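Local structure of conserved hypothetical exported protein (Bacteroides fragilis, 4JJA) at residues A[106-111]-A[138-143]; A[176-181]-A[365-370]. The protein has no experimentally established function but belongs to the NamZ family and may act as an exo-beta-N-acetylmuramidase on peptidoglycan fragments. All coordinates share one frame; numbering follows the deposited sequence.

Interaction 1. Residues A[106-111]-A[138-143]; sequences IVDIQD and LILDRP
In the beta-alpha-beta unit made of strand 104-107, helix 119-132 and strand 136-140, the two parallel strands meet here and run out into the loops at their C-terminal ends. V107 N donates to L138 O at 2.8 Å, and L140 N reaches V107 O at 2.9 Å in a nearly straight bond. On one face I106 CG2 packs 3.6 Å from L140 CD1, where both residues also touch L40 of helix 40-46; on the other, V107 CB meets I139 CG1. These are neighbouring strands within the six-stranded parallel sheet, whose order recalls a Rossmann-like fold. R142, extended from CG to NE, grips the D108 carboxylate in a side-on, two-bond salt bridge: NE approaches OD1 at 2.8 Å from above the carboxylate plane, while NH2 meets OD2 at 2.9 Å on its syn side, the two planes turned 34° apart. NH2 also binds M34 O, which helps fix the guanidinium. Further along, the Q110 chain bends at chi2 (63°), and its NE2 donates to P143 O at 2.8 Å and also to D111 O, both nearly in the amide plane. A water links Q110 OE1 to R142 NH1, and another joins I109 N to L140 O.

Interaction 2. Residues A[176-181]-A[365-370]; sequences LGELAL and YLLYQD
The first turns of helix 176-185 face an irregular segment, 365-370, that follows helix 352-362; the backbones come nearest at E178 and L366, whose CA atoms are 5.4 Å apart. With CG anti to its carbonyl carbon (chi1 -65°) and the chain extended beyond, E178 reaches obliquely across L366 until its OE2 takes the L367 N-H on its anti lone pair, 2.8 Å from L367 N at an N-H...O angle of 165°. L366 CD2 lies 3.5 Å and the Y368 ring atom CD2 3.3 Å from E178 OE2, with the carboxylate and ring planes 57° apart. One turn on, L181 CD1 meets L367 CD2 at 3.8 Å, the two leucines crossing at about a right angle, while the Y365 ring brings CD1 to 3.4 Å from L181 O. Y365 OH bonds E186, just beyond that helix. The contact thus joins a helix of the N-terminal NamZ region to the chain's C-terminal tail. H207 NE2 is a second partner of E178 OE2, and T175 N binds OE1, so both carboxylate oxygens are held and the group's rotation is fixed. Y365 O is buried with no hydrogen-bond partner in the model, whereas the hydrogen bonds of E178, perhaps with a protonated H207, may offset the cost of enclosing a charge among leucines and a tyrosine ring.

D141 joins the two contacts, whose centres lie about 12 Å apart. It sits just past strand 136-140 in interaction 1, and its carboxylate turns to interaction 2: OD1 takes the backbone N of G177 at 2.9 Å, near the start of helix 176-185, and OD2 lies 2.6 Å from Y368 OH, probably hydrogen-bonded. T175 OG1 also binds OD2, and C202 N binds Y368 OH. Apolar packing runs beside it, with I139 CD1 3.4 Å from A180 CB and I109 CG2 3.5 Å from L176 CD1. The C-terminal end of strand 136-140 is thereby tied through helix 176-185 to 365-370, where a glycerol, probably from the crystallisation liquor, lies about 4 Å from the L367 side chain.

Interaction 1. Residues A[106-111]-A[138-143]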
loop_
_atom_site.group_PDB
_atom_site.type_symbol
_atom_site.label_atom_id
_atom_site.label_comp_id
_atom_site.label_asym_id
_atom_site.label_seq_id
_atom_site.Cartn_x
_atom_site.Cartn_y
_atom_site.Cartn_z
ATOM N N ILE A 106 16.275 7.989 5.331
ATOM C CA ILE A 106 15.951 7.658 3.921
ATOM C C ILE A 106 14.745 6.740 3.902
ATOM O O ILE A 106 14.765 5.720 4.545
ATOM C CB ILE A 106 17.114 6.954 3.229
ATOM C CG1 ILE A 106 18.373 7.786 3.306
ATOM C CG2 ILE A 106 16.779 6.731 1.772
ATOM C CD1 ILE A 106 19.594 7.118 2.748
ATOM N N VAL A 107 13.732 7.097 3.117
ATOM C CA VAL A 107 12.634 6.205 2.785
ATOM C C VAL A 107 12.912 5.567 1.411
ATOM O O VAL A 107 13.125 6.253 0.421
ATOM C CB VAL A 107 11.314 6.974 2.731
ATOM C CG1 VAL A 107 10.165 6.077 2.182
ATOM C CG2 VAL A 107 10.978 7.625 4.085
ATOM N N ASP A 108 12.924 4.240 1.380
ATOM C CA ASP A 108 13.086 3.504 0.116
ATOM C C ASP A 108 12.332 2.200 0.222
ATOM O O ASP A 108 12.860 1.225 0.727
ATOM C CB ASP A 108 14.560 3.258 -0.273
ATOM C CG ASP A 108 14.701 2.659 -1.692
ATOM O OD1 ASP A 108 13.896 3.021 -2.625
ATOM O OD2 ASP A 108 15.614 1.792 -1.896
ATOM N N ILE A 109 11.104 2.185 -0.280
ATOM C CA ILE A 109 10.255 1.040 -0.037
ATOM C C ILE A 109 9.221 0.986 -1.120
ATOM O O ILE A 109 8.756 2.039 -1.568
ATOM C CB ILE A 109 9.620 1.093 1.388
ATOM C CG1 ILE A 109 9.066 -0.278 1.826
ATOM C CG2 ILE A 109 8.582 2.233 1.545
ATOM C CD1 ILE A 109 8.730 -0.310 3.308
ATOM N N GLN A 110 8.848 -0.228 -1.515
ATOM C CA GLN A 110 7.874 -0.428 -2.608
ATOM C C GLN A 110 6.463 -0.595 -2.050
ATOM O O GLN A 110 6.159 -1.585 -1.372
ATOM C CB GLN A 110 8.256 -1.634 -3.472
ATOM C CG GLN A 110 7.319 -1.838 -4.647
ATOM C CD GLN A 110 7.347 -0.659 -5.613
ATOM O OE1 GLN A 110 8.368 -0.391 -6.234
ATOM N NE2 GLN A 110 6.234 0.051 -5.731
ATOM N N ASP A 111 5.577 0.346 -2.427
ATOM C CA ASP A 111 4.191 0.415 -2.044
ATOM C C ASP A 111 3.289 -0.156 -3.159
ATOM O O ASP A 111 3.738 -0.344 -4.295
ATOM C CB ASP A 111 3.846 1.936 -1.826
ATOM C CG ASP A 111 2.464 2.155 -1.381
ATOM O OD1 ASP A 111 2.025 1.441 -0.463
ATOM O OD2 ASP A 111 1.777 3.031 -1.985
ATOM N N LEU A 138 14.778 11.971 3.293
ATOM C CA LEU A 138 15.087 11.817 1.879
ATOM C C LEU A 138 14.270 10.620 1.375
ATOM O O LEU A 138 14.459 9.518 1.829
ATOM C CB LEU A 138 16.584 11.547 1.705
ATOM C CG LEU A 138 17.048 11.287 0.272
ATOM C CD1 LEU A 138 16.924 12.525 -0.600
ATOM C CD2 LEU A 138 18.494 10.775 0.246
ATOM N N ILE A 139 13.380 10.850 0.409
ATOM C CA ILE A 139 12.583 9.775 -0.170
ATOM C C ILE A 139 13.162 9.431 -1.543
ATOM O O ILE A 139 13.261 10.288 -2.440
ATOM C CB ILE A 139 11.100 10.163 -0.309
ATOM C CG1 ILE A 139 10.541 10.559 1.084
ATOM C CG2 ILE A 139 10.316 8.998 -1.009
ATOM C CD1 ILE A 139 9.122 11.060 1.059
ATOM N N LEU A 140 13.589 8.179 -1.694
ATOM C CA LEU A 140 14.079 7.648 -2.980
ATOM C C LEU A 140 12.851 7.054 -3.635
ATOM O O LEU A 140 12.394 5.966 -3.230
ATOM C CB LEU A 140 15.206 6.648 -2.723
ATOM C CG LEU A 140 16.400 7.212 -1.972
ATOM C CD1 LEU A 140 17.405 6.076 -1.752
ATOM C CD2 LEU A 140 17.017 8.444 -2.655
ATOM N N ASP A 141 12.229 7.785 -4.547
ATOM C CA ASP A 141 10.870 7.404 -4.924
ATOM C C ASP A 141 10.860 6.132 -5.749
ATOM O O ASP A 141 11.827 5.837 -6.498
ATOM C CB ASP A 141 10.171 8.542 -5.666
ATOM C CG ASP A 141 8.712 8.728 -5.320
ATOM O OD1 ASP A 141 8.235 8.220 -4.291
ATOM O OD2 ASP A 141 8.074 9.505 -6.109
ATOM N N ARG A 142 9.781 5.375 -5.625
ATOM C CA ARG A 142 9.495 4.220 -6.455
ATOM C C ARG A 142 8.100 4.397 -7.027
ATOM O O ARG A 142 7.265 5.077 -6.452
ATOM C CB ARG A 142 9.601 2.906 -5.695
ATOM C CG ARG A 142 11.028 2.590 -5.257
ATOM C CD ARG A 142 11.143 1.247 -4.554
ATOM N NE ARG A 142 12.533 1.079 -4.094
ATOM C CZ ARG A 142 13.415 0.233 -4.581
ATOM N NH1 ARG A 142 13.078 -0.645 -5.522
ATOM N NH2 ARG A 142 14.647 0.240 -4.094
ATOM N N PRO A 143 7.842 3.762 -8.165
ATOM C CA PRO A 143 6.516 3.866 -8.753
ATOM C C PRO A 143 5.392 3.344 -7.890
ATOM O O PRO A 143 5.618 2.477 -7.055
ATOM C CB PRO A 143 6.622 3.014 -10.044
ATOM C CG PRO A 143 8.042 3.104 -10.408
ATOM C CD PRO A 143 8.755 3.046 -9.069
HETATM O O HOH W 1 14.113 4.190 -5.150
HETATM O O HOH W 2 10.415 4.806 -1.511
HETATM O O HOH W 3 10.726 -1.542 -6.919
#

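Interaction 2. Residues A[176-181]-A[365-370]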
loop_
_atom_site.group_PDB
_atom_site.type_symbol
_atom_site.label_atom_id
_atom_site.label_comp_id
_atom_site.label_asym_id
_atom_site.label_seq_id
_atom_site.Cartn_x
_atom_site.Cartn_y
_atom_site.Cartn_z
ATOM N N LEU A 176 4.862 7.429 -2.882
ATOM C CA LEU A 176 5.087 7.811 -1.491
ATOM C C LEU A 176 5.719 9.186 -1.416
ATOM O O LEU A 176 5.417 9.943 -0.483
ATOM C CB LEU A 176 5.898 6.794 -0.746
ATOM C CG LEU A 176 5.306 5.420 -0.488
ATOM C CD1 LEU A 176 6.360 4.499 0.192
ATOM C CD2 LEU A 176 4.064 5.536 0.352
ATOM N N GLY A 177 6.552 9.586 -2.381
ATOM C CA GLY A 177 7.105 10.919 -2.396
ATOM C C GLY A 177 6.050 11.982 -2.576
ATOM O O GLY A 177 6.044 12.998 -1.903
ATOM N N GLU A 178 5.159 11.768 -3.533
ATOM C CA GLU A 178 4.052 12.711 -3.734
ATOM C C GLU A 178 3.195 12.823 -2.504
ATOM O O GLU A 178 2.800 13.919 -2.100
ATOM C CB GLU A 178 3.234 12.263 -4.943
ATOM C CG GLU A 178 3.978 12.311 -6.306
ATOM C CD GLU A 178 3.185 11.760 -7.467
ATOM O OE1 GLU A 178 2.488 10.727 -7.273
ATOM O OE2 GLU A 178 3.226 12.360 -8.583
ATOM N N LEU A 179 2.838 11.677 -1.923
ATOM C CA LEU A 179 2.009 11.652 -0.753
ATOM C C LEU A 179 2.673 12.377 0.401
ATOM O O LEU A 179 2.007 13.099 1.139
ATOM C CB LEU A 179 1.648 10.209 -0.383
ATOM C CG LEU A 179 0.649 10.024 0.722
ATOM C CD1 LEU A 179 -0.678 10.758 0.425
ATOM C CD2 LEU A 179 0.367 8.528 0.917
ATOM N N ALA A 180 3.980 12.211 0.582
ATOM C CA ALA A 180 4.692 12.908 1.647
ATOM C C ALA A 180 4.545 14.402 1.476
ATOM O O ALA A 180 4.326 15.142 2.473
ATOM C CB ALA A 180 6.143 12.521 1.684
ATOM N N LEU A 181 4.717 14.890 0.252
ATOM C CA LEU A 181 4.562 16.309 -0.007
ATOM C C LEU A 181 3.162 16.802 0.348
ATOM O O LEU A 181 2.989 17.912 0.894
ATOM C CB LEU A 181 4.936 16.639 -1.462
ATOM C CG LEU A 181 6.394 16.353 -1.877
ATOM C CD1 LEU A 181 6.629 16.608 -3.368
ATOM C CD2 LEU A 181 7.403 17.147 -1.015
ATOM N N TYR A 365 1.065 18.536 -5.526
ATOM C CA TYR A 365 2.004 17.629 -4.909
ATOM C C TYR A 365 2.513 16.566 -5.870
ATOM O O TYR A 365 3.396 15.767 -5.482
ATOM C CB TYR A 365 1.346 17.000 -3.684
ATOM C CG TYR A 365 0.783 18.018 -2.749
ATOM C CD1 TYR A 365 1.601 18.925 -2.092
ATOM C CD2 TYR A 365 -0.570 18.170 -2.628
ATOM C CE1 TYR A 365 1.089 19.886 -1.307
ATOM C CE2 TYR A 365 -1.098 19.126 -1.794
ATOM C CZ TYR A 365 -0.265 19.991 -1.134
ATOM O OH TYR A 365 -0.754 20.969 -0.291
ATOM N N LEU A 366 1.994 16.527 -7.097
ATOM C CA LEU A 366 2.441 15.533 -8.046
ATOM C C LEU A 366 3.832 15.861 -8.527
ATOM O O LEU A 366 4.213 17.010 -8.674
ATOM C CB LEU A 366 1.501 15.373 -9.238
ATOM C CG LEU A 366 0.072 14.956 -8.886
ATOM C CD1 LEU A 366 -0.817 14.840 -10.115
ATOM C CD2 LEU A 366 0.005 13.669 -7.989
ATOM N N LEU A 367 4.614 14.823 -8.741
ATOM C CA LEU A 367 5.978 14.923 -9.215
ATOM C C LEU A 367 6.154 14.412 -10.627
ATOM O O LEU A 367 7.247 14.491 -11.219
ATOM C CB LEU A 367 6.905 14.152 -8.284
ATOM C CG LEU A 367 7.093 14.736 -6.882
ATOM C CD1 LEU A 367 7.774 13.713 -5.977
ATOM C CD2 LEU A 367 7.814 16.085 -6.944
ATOM N N TYR A 368 5.080 13.864 -11.184
ATOM C CA TYR A 368 5.107 13.223 -12.490
ATOM C C TYR A 368 3.868 13.644 -13.232
ATOM O O TYR A 368 2.890 14.033 -12.632
ATOM C CB TYR A 368 5.090 11.667 -12.340
ATOM C CG TYR A 368 6.115 11.207 -11.318
ATOM C CD1 TYR A 368 7.445 11.161 -11.633
ATOM C CD2 TYR A 368 5.749 10.815 -10.057
ATOM C CE1 TYR A 368 8.384 10.764 -10.689
ATOM C CE2 TYR A 368 6.677 10.439 -9.115
ATOM C CZ TYR A 368 7.993 10.390 -9.438
ATOM O OH TYR A 368 8.962 10.012 -8.537
ATOM N N GLN A 369 3.929 13.510 -14.551
ATOM C CA GLN A 369 2.806 13.831 -15.396
ATOM C C GLN A 369 1.543 13.151 -14.923
ATOM O O GLN A 369 1.539 11.945 -14.701
ATOM C CB GLN A 369 3.119 13.381 -16.826
ATOM C CG GLN A 369 2.118 13.708 -17.909
ATOM C CD GLN A 369 2.508 13.033 -19.167
ATOM O OE1 GLN A 369 3.411 13.520 -19.880
ATOM N NE2 GLN A 369 1.911 11.929 -19.436
ATOM N N ASP A 370 0.477 13.938 -14.797
ATOM C CA ASP A 370 -0.788 13.445 -14.318
ATOM C C ASP A 370 -1.446 12.564 -15.366
ATOM O O ASP A 370 -1.040 12.531 -16.541
ATOM C CB ASP A 370 -1.669 14.642 -13.909
ATOM C CG ASP A 370 -2.758 14.335 -12.938
ATOM O OD1 ASP A 370 -2.957 13.179 -12.507
ATOM O OD2 ASP A 370 -3.435 15.320 -12.560
#